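Local coordinates for protein esterase YbfF (Escherichia coli, PDB 3BF7) that probably hydrolyses ester or thioester bonds, as an alpha/beta hydrolase with a helical cap and a substrate-binding crevice formed between its domains, at residues D113-Y119 with Y208-Y213; W188-A193 with D216-P222; W194-F200 with F221-H227. The protein carries 1 engineered substitution. All coordinates share one frame; numbering follows the deposited sequence.

How the interactions relate
The first halves of the contacts come in the order 113-119, 188-193 and 194-200. The second halves follow as 208-213, 216-222 and 221-227, so the contacts interleave along the chain. Interaction 1 joins the loops after strands 106-112 and 198-201. Interaction 2 holds helix 214-220 to the loop before strand 198-201. Interaction 3 pairs strands 198-201 and 224-226 at one edge of the central sheet. Centres of interactions 1 and 2 lie about 11 Å apart, those of 2 and 3 about 10 Å. Interactions 2 and 3 share Phe221 and Pro222. Together they tie the sheet's edge to the loops around the probable catalytic aspartate.

Interaction 1 (D113-Y119 with Y208-Y213); sequences DIAPVDY and YVSEQY
Tyr119 reaches between Tyr208 and Tyr213. Its CG stands beside the backbone N and anti to the carbonyl carbon (chi1 -69°), and from CB the ring runs in toward the opposite loop. CD1 of Tyr119 comes 3.6 Å from Tyr213 OH. CE1 of Tyr119 lies over one face of the Tyr213 ring, 3.7 Å from Tyr213 CE2. This is a T-shaped stack with planes at 82°, the edge of Tyr119 on the face of Tyr213. At the far end Tyr119 CZ lies 3.8 Å from Tyr208 CD1. Here the roles change, and the edge of Tyr208 points to the face of Tyr119. The tip, Tyr119 OH, donates to Tyr208 O at 2.7 Å and also accepts from Ala115 N, so two bonds fix the hydroxyl.

Asp113 fits the acid of a probable Ser-His-Asp triad with Ser89 and His234. It follows strand 106-112, one strand before the usual place in the alpha/beta hydrolase fold. Its OD1 is hydrogen-bonded to Ser206 OG and His234 ND1. OD2 takes a hydrogen bond from Gly203 N, and a water accepting from Val209 N lies 2.8 Å from Asp113 OD2. Tyr208 CB packs 3.5 Å from Asp113 OD1, and the Tyr208 ring stacks on His234. Val117 CG2 sits 4.2 Å from the centroid of the Tyr213 ring in an off-centre CH-pi contact. A second water joins Tyr213 OH to Tyr119 O.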
loop_
_atom_site.group_PDB
_atom_site.type_symbol
_atom_site.label_atom_id
_atom_site.label_comp_id
_atom_site.label_asym_id
_atom_site.label_seq_id
_atom_site.Cartn_x
_atom_site.Cartn_y
_atom_site.Cartn_z
ATOM N N ASP A 113 1.103 7.497 4.392
ATOM C CA ASP A 113 0.536 8.587 3.597
ATOM C C ASP A 113 -0.835 8.299 3.012
ATOM O O ASP A 113 -1.037 8.291 1.794
ATOM C CB ASP A 113 1.486 9.045 2.490
ATOM C CG ASP A 113 1.235 10.489 2.099
ATOM O OD1 ASP A 113 1.055 10.772 0.898
ATOM O OD2 ASP A 113 1.205 11.345 3.013
ATOM N N ILE A 114 -1.788 8.113 3.915
ATOM C CA ILE A 114 -3.155 7.818 3.532
ATOM C C ILE A 114 -4.102 8.095 4.701
ATOM O O ILE A 114 -3.726 7.965 5.872
ATOM C CB ILE A 114 -3.273 6.327 3.099
ATOM C CG1 ILE A 114 -4.646 6.045 2.489
ATOM C CG2 ILE A 114 -3.016 5.414 4.290
ATOM C CD1 ILE A 114 -4.880 6.752 1.174
ATOM N N ALA A 115 -5.325 8.494 4.372
ATOM C CA ALA A 115 -6.351 8.753 5.375
ATOM C C ALA A 115 -7.586 7.949 4.976
ATOM O O ALA A 115 -7.804 7.679 3.791
ATOM C CB ALA A 115 -6.687 10.237 5.425
ATOM N N PRO A 116 -8.401 7.537 5.958
ATOM C CA PRO A 116 -9.614 6.762 5.681
ATOM C C PRO A 116 -10.726 7.698 5.225
ATOM O O PRO A 116 -11.680 7.976 5.959
ATOM C CB PRO A 116 -9.905 6.094 7.022
ATOM C CG PRO A 116 -9.452 7.128 8.003
ATOM C CD PRO A 116 -8.147 7.622 7.408
ATOM N N VAL A 117 -10.580 8.183 3.995
ATOM C CA VAL A 117 -11.528 9.115 3.411
ATOM C C VAL A 117 -11.656 8.915 1.908
ATOM O O VAL A 117 -10.765 8.358 1.265
ATOM C CB VAL A 117 -11.071 10.583 3.624
ATOM C CG1 VAL A 117 -10.957 10.891 5.109
ATOM C CG2 VAL A 117 -9.734 10.825 2.914
ATOM N N ASP A 118 -12.780 9.371 1.368
ATOM C CA ASP A 118 -13.021 9.339 -0.071
ATOM C C ASP A 118 -12.451 10.689 -0.518
ATOM O O ASP A 118 -12.969 11.740 -0.138
ATOM C CB ASP A 118 -14.524 9.295 -0.354
ATOM C CG ASP A 118 -14.844 9.210 -1.837
ATOM O OD1 ASP A 118 -13.986 9.570 -2.672
ATOM O OD2 ASP A 118 -15.974 8.790 -2.167
ATOM N N TYR A 119 -11.385 10.671 -1.309
ATOM C CA TYR A 119 -10.771 11.921 -1.742
ATOM C C TYR A 119 -11.580 12.696 -2.778
ATOM O O TYR A 119 -11.332 13.878 -3.002
ATOM C CB TYR A 119 -9.350 11.656 -2.240
ATOM C CG TYR A 119 -8.400 11.261 -1.129
ATOM C CD1 TYR A 119 -7.880 12.217 -0.253
ATOM C CD2 TYR A 119 -8.027 9.932 -0.945
ATOM C CE1 TYR A 119 -7.009 11.854 0.777
ATOM C CE2 TYR A 119 -7.159 9.560 0.078
ATOM C CZ TYR A 119 -6.653 10.523 0.931
ATOM O OH TYR A 119 -5.778 10.149 1.929
ATOM N N TYR A 208 -2.299 13.905 1.177
ATOM C CA TYR A 208 -3.093 12.740 1.559
ATOM C C TYR A 208 -3.589 12.699 3.004
ATOM O O TYR A 208 -4.658 12.144 3.268
ATOM C CB TYR A 208 -2.325 11.452 1.244
ATOM C CG TYR A 208 -2.402 11.014 -0.206
ATOM C CD1 TYR A 208 -3.201 9.935 -0.588
ATOM C CD2 TYR A 208 -1.657 11.659 -1.194
ATOM C CE1 TYR A 208 -3.255 9.506 -1.918
ATOM C CE2 TYR A 208 -1.704 11.240 -2.527
ATOM C CZ TYR A 208 -2.501 10.164 -2.880
ATOM O OH TYR A 208 -2.527 9.738 -4.189
ATOM N N VAL A 209 -2.836 13.272 3.940
ATOM C CA VAL A 209 -3.258 13.252 5.340
ATOM C C VAL A 209 -3.315 14.645 5.963
ATOM O O VAL A 209 -2.973 14.831 7.131
ATOM C CB VAL A 209 -2.328 12.361 6.206
ATOM C CG1 VAL A 209 -3.040 11.966 7.500
ATOM C CG2 VAL A 209 -1.919 11.120 5.433
ATOM N N SER A 210 -3.760 15.620 5.182
ATOM C CA SER A 210 -3.860 16.991 5.668
ATOM C C SER A 210 -5.013 17.170 6.657
ATOM O O SER A 210 -5.847 16.278 6.839
ATOM C CB SER A 210 -4.027 17.953 4.491
ATOM O OG SER A 210 -5.179 17.630 3.740
ATOM N N GLU A 211 -5.051 18.343 7.282
ATOM C CA GLU A 211 -6.051 18.691 8.286
ATOM C C GLU A 211 -7.520 18.479 7.924
ATOM O O GLU A 211 -8.323 18.139 8.793
ATOM C CB GLU A 211 -5.848 20.149 8.714
ATOM C CG GLU A 211 -6.841 20.657 9.752
ATOM C CD GLU A 211 -6.780 19.880 11.052
ATOM O OE1 GLU A 211 -5.672 19.733 11.606
ATOM O OE2 GLU A 211 -7.842 19.423 11.521
ATOM N N GLN A 212 -7.888 18.672 6.661
ATOM C CA GLN A 212 -9.290 18.505 6.290
ATOM C C GLN A 212 -9.808 17.078 6.423
ATOM O O GLN A 212 -11.016 16.850 6.359
ATOM C CB GLN A 212 -9.558 19.014 4.866
ATOM C CG GLN A 212 -8.954 18.196 3.738
ATOM C CD GLN A 212 -7.590 18.695 3.324
ATOM O OE1 GLN A 212 -7.110 18.390 2.230
ATOM N NE2 GLN A 212 -6.952 19.464 4.197
ATOM N N TYR A 213 -8.906 16.120 6.617
ATOM C CA TYR A 213 -9.306 14.721 6.758
ATOM C C TYR A 213 -9.162 14.241 8.194
ATOM O O TYR A 213 -9.517 13.109 8.516
ATOM C CB TYR A 213 -8.447 13.827 5.858
ATOM C CG TYR A 213 -8.381 14.291 4.426
ATOM C CD1 TYR A 213 -9.538 14.440 3.666
ATOM C CD2 TYR A 213 -7.159 14.611 3.838
ATOM C CE1 TYR A 213 -9.482 14.902 2.352
ATOM C CE2 TYR A 213 -7.091 15.073 2.527
ATOM C CZ TYR A 213 -8.255 15.219 1.790
ATOM O OH TYR A 213 -8.199 15.696 0.501
HETATM O O HOH W 1 -0.050 13.725 3.744
HETATM O O HOH W 2 -9.868 15.970 -1.641
#

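Interaction 2 (W188-A193 with D216-P222); sequences WEKIPA and DLLAQFP
Trp188 and Ile191 both donate to the side-chain carbonyl of Gln220. Trp188 NE1 reaches Gln220 OE1 at 2.8 Å, nearly straight at 173°. This donor uses a lone pair of OE1, which itself lies in the indole plane. Ile191 N reaches the same Gln220 OE1 at 3.0 Å, tilted 20° from the carbonyl plane. The other end of the amide is held too. Gln220 NE2 donates to Asp216 O, one turn back in the helix, at 2.9 Å, and also bonds Pro116 O. The amide is thus fixed in rotation. With a leucine in place of Gln220, Trp188 NE1 and Ile191 N would probably be left without their shared acceptor.

The apolar contacts are two. Ile191 CG1 sits between the backbone N and the carbonyl carbon (chi1 63°), and CD1 beyond it ends 3.8 Å from Phe221 CZ. Ala193 CB packs 3.9 Å from Pro222 CD.

Toward solvent, water and charge take part. One water bridges Ile191 O and Ala219 O. Lys190 NZ and Asp216 OD1 stay beyond salt-bridge distance, at 4.3 Å. Another water donates to Asp216 OD1 and accepts weakly from Lys190 NZ.

Bonded at both ends, one buried amide ties helix 214-220 to the 188-193 loop.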
loop_
_atom_site.group_PDB
_atom_site.type_symbol
_atom_site.label_atom_id
_atom_site.label_comp_id
_atom_site.label_asym_id
_atom_site.label_seq_id
_atom_site.Cartn_x
_atom_site.Cartn_y
_atom_site.Cartn_z
ATOM N N TRP A 188 -13.907 5.433 -0.381
ATOM C CA TRP A 188 -13.813 4.818 0.933
ATOM C C TRP A 188 -15.183 4.479 1.493
ATOM O O TRP A 188 -16.179 5.097 1.130
ATOM C CB TRP A 188 -13.116 5.796 1.887
ATOM C CG TRP A 188 -12.925 5.282 3.275
ATOM C CD1 TRP A 188 -13.480 5.776 4.420
ATOM C CD2 TRP A 188 -12.111 4.174 3.667
ATOM N NE1 TRP A 188 -13.058 5.046 5.506
ATOM C CE2 TRP A 188 -12.213 4.058 5.071
ATOM C CE3 TRP A 188 -11.297 3.273 2.969
ATOM C CZ2 TRP A 188 -11.541 3.068 5.790
ATOM C CZ3 TRP A 188 -10.629 2.289 3.682
ATOM C CH2 TRP A 188 -10.751 2.197 5.081
ATOM N N GLU A 189 -15.215 3.486 2.376
ATOM C CA GLU A 189 -16.433 3.068 3.058
ATOM C C GLU A 189 -16.126 3.293 4.537
ATOM O O GLU A 189 -15.265 2.620 5.100
ATOM C CB GLU A 189 -16.713 1.586 2.807
ATOM C CG GLU A 189 -18.039 1.103 3.372
ATOM C CD GLU A 189 -19.225 1.766 2.702
ATOM O OE1 GLU A 189 -19.276 1.753 1.453
ATOM O OE2 GLU A 189 -20.104 2.294 3.416
ATOM N N LYS A 190 -16.806 4.247 5.162
ATOM C CA LYS A 190 -16.549 4.527 6.572
ATOM C C LYS A 190 -16.653 3.275 7.432
ATOM O O LYS A 190 -17.531 2.433 7.230
ATOM C CB LYS A 190 -17.505 5.602 7.091
ATOM C CG LYS A 190 -17.173 7.007 6.608
ATOM C CD LYS A 190 -18.078 8.036 7.269
ATOM C CE LYS A 190 -17.660 9.456 6.917
ATOM N NZ LYS A 190 -17.740 9.718 5.456
ATOM N N ILE A 191 -15.747 3.161 8.397
ATOM C CA ILE A 191 -15.712 2.008 9.282
ATOM C C ILE A 191 -15.918 2.398 10.736
ATOM O O ILE A 191 -15.787 3.566 11.098
ATOM C CB ILE A 191 -14.351 1.275 9.182
ATOM C CG1 ILE A 191 -13.217 2.202 9.634
ATOM C CG2 ILE A 191 -14.119 0.807 7.752
ATOM C CD1 ILE A 191 -11.852 1.527 9.693
ATOM N N PRO A 192 -16.261 1.418 11.588
ATOM C CA PRO A 192 -16.466 1.703 13.010
ATOM C C PRO A 192 -15.108 2.030 13.625
ATOM O O PRO A 192 -14.064 1.672 13.076
ATOM C CB PRO A 192 -17.028 0.390 13.552
ATOM C CG PRO A 192 -17.699 -0.220 12.361
ATOM C CD PRO A 192 -16.710 0.055 11.261
ATOM N N ALA A 193 -15.121 2.700 14.769
ATOM C CA ALA A 193 -13.881 3.058 15.433
ATOM C C ALA A 193 -13.088 1.824 15.848
ATOM O O ALA A 193 -13.655 0.824 16.299
ATOM C CB ALA A 193 -14.180 3.914 16.657
ATOM N N ASP A 216 -12.440 12.915 10.235
ATOM C CA ASP A 216 -12.826 11.581 9.792
ATOM C C ASP A 216 -11.796 10.537 10.203
ATOM O O ASP A 216 -12.149 9.408 10.541
ATOM C CB ASP A 216 -12.994 11.547 8.271
ATOM C CG ASP A 216 -14.284 12.190 7.808
ATOM O OD1 ASP A 216 -14.496 12.264 6.580
ATOM O OD2 ASP A 216 -15.088 12.618 8.663
ATOM N N LEU A 217 -10.522 10.907 10.163
ATOM C CA LEU A 217 -9.473 9.975 10.545
ATOM C C LEU A 217 -9.639 9.572 12.013
ATOM O O LEU A 217 -9.618 8.388 12.342
ATOM C CB LEU A 217 -8.099 10.610 10.304
ATOM C CG LEU A 217 -6.885 9.685 10.428
ATOM C CD1 LEU A 217 -5.729 10.230 9.603
ATOM C CD2 LEU A 217 -6.498 9.542 11.887
ATOM N N LEU A 218 -9.827 10.557 12.887
ATOM C CA LEU A 218 -9.989 10.281 14.313
ATOM C C LEU A 218 -11.298 9.574 14.653
ATOM O O LEU A 218 -11.371 8.838 15.636
ATOM C CB LEU A 218 -9.877 11.580 15.114
ATOM C CG LEU A 218 -8.502 12.250 15.053
ATOM C CD1 LEU A 218 -8.554 13.585 15.777
ATOM C CD2 LEU A 218 -7.449 11.344 15.675
ATOM N N ALA A 219 -12.333 9.790 13.850
ATOM C CA ALA A 219 -13.612 9.140 14.105
ATOM C C ALA A 219 -13.489 7.633 13.901
ATOM O O ALA A 219 -14.204 6.850 14.525
ATOM C CB ALA A 219 -14.683 9.707 13.184
ATOM N N GLN A 220 -12.568 7.229 13.030
ATOM C CA GLN A 220 -12.363 5.817 12.735
ATOM C C GLN A 220 -11.165 5.228 13.473
ATOM O O GLN A 220 -11.144 4.036 13.769
ATOM C CB GLN A 220 -12.234 5.640 11.222
ATOM C CG GLN A 220 -13.517 6.052 10.507
ATOM C CD GLN A 220 -13.344 6.217 9.014
ATOM O OE1 GLN A 220 -13.676 5.323 8.232
ATOM N NE2 GLN A 220 -12.816 7.362 8.609
ATOM N N PHE A 221 -10.182 6.073 13.774
ATOM C CA PHE A 221 -8.983 5.668 14.505
ATOM C C PHE A 221 -8.776 6.673 15.628
ATOM O O PHE A 221 -7.900 7.537 15.571
ATOM C CB PHE A 221 -7.786 5.611 13.555
ATOM C CG PHE A 221 -7.880 4.482 12.582
ATOM C CD1 PHE A 221 -7.515 3.197 12.963
ATOM C CD2 PHE A 221 -8.468 4.669 11.335
ATOM C CE1 PHE A 221 -7.741 2.110 12.123
ATOM C CE2 PHE A 221 -8.699 3.587 10.487
ATOM C CZ PHE A 221 -8.337 2.308 10.884
ATOM N N PRO A 222 -9.599 6.565 16.680
ATOM C CA PRO A 222 -9.507 7.478 17.820
ATOM C C PRO A 222 -8.119 7.607 18.433
ATOM O O PRO A 222 -7.734 8.698 18.867
ATOM C CB PRO A 222 -10.549 6.928 18.801
ATOM C CG PRO A 222 -10.677 5.481 18.413
ATOM C CD PRO A 222 -10.619 5.529 16.911
HETATM O O HOH W 3 -16.934 12.922 5.405
HETATM O O HOH W 4 -16.334 5.688 12.846
#

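Interaction 3 (W194-F200 with F221-H227)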
loop_
_atom_site.group_PDB
_atom_site.type_symbol
_atom_site.label_atom_id
_atom_site.label_comp_id
_atom_site.label_asym_id
_atom_site.label_seq_id
_atom_site.Cartn_x
_atom_site.Cartn_y
_atom_site.Cartn_z
ATOM N N TRP A 194 -11.772 1.899 15.670
ATOM C CA TRP A 194 -10.871 0.825 16.076
ATOM C C TRP A 194 -10.155 1.416 17.293
ATOM O O TRP A 194 -9.294 2.291 17.158
ATOM C CB TRP A 194 -9.874 0.503 14.961
ATOM C CG TRP A 194 -9.068 -0.744 15.199
ATOM C CD1 TRP A 194 -9.548 -2.011 15.381
ATOM C CD2 TRP A 194 -7.642 -0.850 15.225
ATOM N NE1 TRP A 194 -8.509 -2.899 15.513
ATOM C CE2 TRP A 194 -7.326 -2.214 15.421
ATOM C CE3 TRP A 194 -6.597 0.075 15.099
ATOM C CZ2 TRP A 194 -6.007 -2.675 15.491
ATOM C CZ3 TRP A 194 -5.286 -0.383 15.169
ATOM C CH2 TRP A 194 -5.004 -1.749 15.363
ATOM N N ASP A 195 -10.535 0.950 18.479
ATOM C CA ASP A 195 -9.980 1.466 19.727
ATOM C C ASP A 195 -8.630 0.887 20.127
ATOM O O ASP A 195 -8.485 0.287 21.195
ATOM C CB ASP A 195 -10.990 1.272 20.864
ATOM C CG ASP A 195 -12.240 2.110 20.677
ATOM O OD1 ASP A 195 -12.108 3.331 20.467
ATOM O OD2 ASP A 195 -13.356 1.555 20.747
ATOM N N HIS A 196 -7.642 1.090 19.261
ATOM C CA HIS A 196 -6.282 0.617 19.491
ATOM C C HIS A 196 -5.310 1.602 18.859
ATOM O O HIS A 196 -5.640 2.260 17.871
ATOM C CB HIS A 196 -6.068 -0.758 18.855
ATOM C CG HIS A 196 -6.986 -1.817 19.377
ATOM N ND1 HIS A 196 -8.194 -2.120 18.788
ATOM C CD2 HIS A 196 -6.878 -2.632 20.454
ATOM C CE1 HIS A 196 -8.790 -3.076 19.479
ATOM N NE2 HIS A 196 -8.013 -3.404 20.493
ATOM N N PRO A 197 -4.097 1.720 19.418
ATOM C CA PRO A 197 -3.115 2.649 18.852
ATOM C C PRO A 197 -2.818 2.290 17.399
ATOM O O PRO A 197 -2.592 1.124 17.081
ATOM C CB PRO A 197 -1.894 2.450 19.748
ATOM C CG PRO A 197 -2.492 2.033 21.059
ATOM C CD PRO A 197 -3.573 1.074 20.634
ATOM N N ALA A 198 -2.835 3.293 16.529
ATOM C CA ALA A 198 -2.564 3.097 15.108
ATOM C C ALA A 198 -1.605 4.186 14.660
ATOM O O ALA A 198 -1.779 5.345 15.022
ATOM C CB ALA A 198 -3.858 3.181 14.312
ATOM N N LEU A 199 -0.603 3.820 13.867
ATOM C CA LEU A 199 0.375 4.792 13.395
ATOM C C LEU A 199 0.122 5.237 11.965
ATOM O O LEU A 199 -0.038 4.409 11.066
ATOM C CB LEU A 199 1.794 4.213 13.485
ATOM C CG LEU A 199 2.922 5.124 12.978
ATOM C CD1 LEU A 199 3.046 6.342 13.884
ATOM C CD2 LEU A 199 4.236 4.352 12.936
ATOM N N PHE A 200 0.073 6.550 11.772
ATOM C CA PHE A 200 -0.094 7.143 10.454
ATOM C C PHE A 200 1.202 7.886 10.162
ATOM O O PHE A 200 1.697 8.633 11.009
ATOM C CB PHE A 200 -1.277 8.107 10.429
ATOM C CG PHE A 200 -2.600 7.415 10.483
ATOM C CD1 PHE A 200 -3.054 6.854 11.673
ATOM C CD2 PHE A 200 -3.352 7.240 9.326
ATOM C CE1 PHE A 200 -4.238 6.121 11.709
ATOM C CE2 PHE A 200 -4.537 6.507 9.352
ATOM C CZ PHE A 200 -4.978 5.946 10.545
ATOM N N PHE A 221 -10.182 6.073 13.774
ATOM C CA PHE A 221 -8.983 5.668 14.505
ATOM C C PHE A 221 -8.776 6.673 15.628
ATOM O O PHE A 221 -7.900 7.537 15.571
ATOM C CB PHE A 221 -7.786 5.611 13.555
ATOM C CG PHE A 221 -7.880 4.482 12.582
ATOM C CD1 PHE A 221 -7.515 3.197 12.963
ATOM C CD2 PHE A 221 -8.468 4.669 11.335
ATOM C CE1 PHE A 221 -7.741 2.110 12.123
ATOM C CE2 PHE A 221 -8.699 3.587 10.487
ATOM C CZ PHE A 221 -8.337 2.308 10.884
ATOM N N PRO A 222 -9.599 6.565 16.680
ATOM C CA PRO A 222 -9.507 7.478 17.820
ATOM C C PRO A 222 -8.119 7.607 18.433
ATOM O O PRO A 222 -7.734 8.698 18.867
ATOM C CB PRO A 222 -10.549 6.928 18.801
ATOM C CG PRO A 222 -10.677 5.481 18.413
ATOM C CD PRO A 222 -10.619 5.529 16.911
ATOM N N GLN A 223 -7.372 6.506 18.460
ATOM C CA GLN A 223 -6.029 6.510 19.028
ATOM C C GLN A 223 -4.935 6.611 17.968
ATOM O O GLN A 223 -3.829 6.092 18.139
ATOM C CB GLN A 223 -5.818 5.267 19.898
ATOM C CG GLN A 223 -6.741 5.224 21.110
ATOM C CD GLN A 223 -6.579 3.961 21.930
ATOM O OE1 GLN A 223 -7.562 3.306 22.272
ATOM N NE2 GLN A 223 -5.340 3.618 22.254
ATOM N N ALA A 224 -5.249 7.290 16.872
ATOM C CA ALA A 224 -4.285 7.486 15.804
ATOM C C ALA A 224 -3.139 8.365 16.295
ATOM O O ALA A 224 -3.347 9.319 17.050
ATOM C CB ALA A 224 -4.955 8.151 14.614
ATOM N N ARG A 225 -1.931 8.024 15.863
ATOM C CA ARG A 225 -0.734 8.786 16.183
ATOM C C ARG A 225 -0.140 9.132 14.823
ATOM O O ARG A 225 0.055 8.248 13.987
ATOM C CB ARG A 225 0.253 7.932 16.982
ATOM C CG ARG A 225 -0.324 7.365 18.268
ATOM C CD ARG A 225 0.649 6.414 18.946
ATOM N NE ARG A 225 0.082 5.838 20.162
ATOM C CZ ARG A 225 0.703 4.947 20.928
ATOM N NH1 ARG A 225 1.917 4.524 20.605
ATOM N NH2 ARG A 225 0.110 4.479 22.019
ATOM N N ALA A 226 0.127 10.409 14.587
ATOM C CA ALA A 226 0.685 10.820 13.308
ATOM C C ALA A 226 2.141 11.234 13.440
ATOM O O ALA A 226 2.517 11.959 14.363
ATOM C CB ALA A 226 -0.133 11.963 12.724
ATOM N N HIS A 227 2.961 10.751 12.518
ATOM C CA HIS A 227 4.376 11.082 12.498
ATOM C C HIS A 227 4.681 11.572 11.091
ATOM O O HIS A 227 4.930 10.774 10.185
ATOM C CB HIS A 227 5.218 9.850 12.814
ATOM C CG HIS A 227 6.670 10.151 13.002
ATOM N ND1 HIS A 227 7.414 10.845 12.072
ATOM C CD2 HIS A 227 7.511 9.871 14.025
ATOM C CE1 HIS A 227 8.648 10.984 12.515
ATOM N NE2 HIS A 227 8.735 10.403 13.698
HETATM O O HOH W 5 -7.260 4.175 16.722
#
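Phe200 and Phe221 meet on the buried side of this contact. The edge of Phe200 points to the face of Phe221 in an offset edge-to-face stack, centroids 5.6 Å apart and planes at 64°. Phe200 CZ comes 3.8 Å from Phe221 CD2. Trp194 CE3 lies at the edge of the Phe221 ring, 3.8 Å from Phe221 CE1, and Ala198 CB packs obliquely against the same ring. Phe200 CE1 also presses on Ala224 CB at 3.6 Å. Phe200, Ala198 and Ala224 project from one face of the sheet, where Leu217 of helix 214-220 packs on Phe200 and Ala224. Met96 and Thr99 of helix 90-101 touch Phe221.

Three good backbone bonds pair the parallel strands. Arg225 N donates to Ala198 O at 2.8 Å, Phe200 N to Arg225 O at 2.8 Å, and His227 N to Phe200 O at 2.9 Å. A fourth, from Ala198 N to Gln223 O at the start of the pairing, is weak.

The loop end and the exposed residues Asp195, Gln223 and Arg225 make the looser, solvent side. The Arg225 side chain runs extended from CG to NE (chi3 -178°), which lays its guanidinium alongside Pro197. Pro197 CB sits over one face of that group, 3.6 Å from Arg225 NH2. Asp195 and Pro222 meet with side chains crossing at about a right angle. A water also joins the two loops. It donates to Trp194 O and His196 O and accepts from Gln223 N.

Strand 198-201, helix 214-220 and strand 224-226 form a beta-alpha-beta crossover. Its parallel strands are neighbours, and 224-226 is the outermost strand at this edge of the alpha/beta hydrolase sheet.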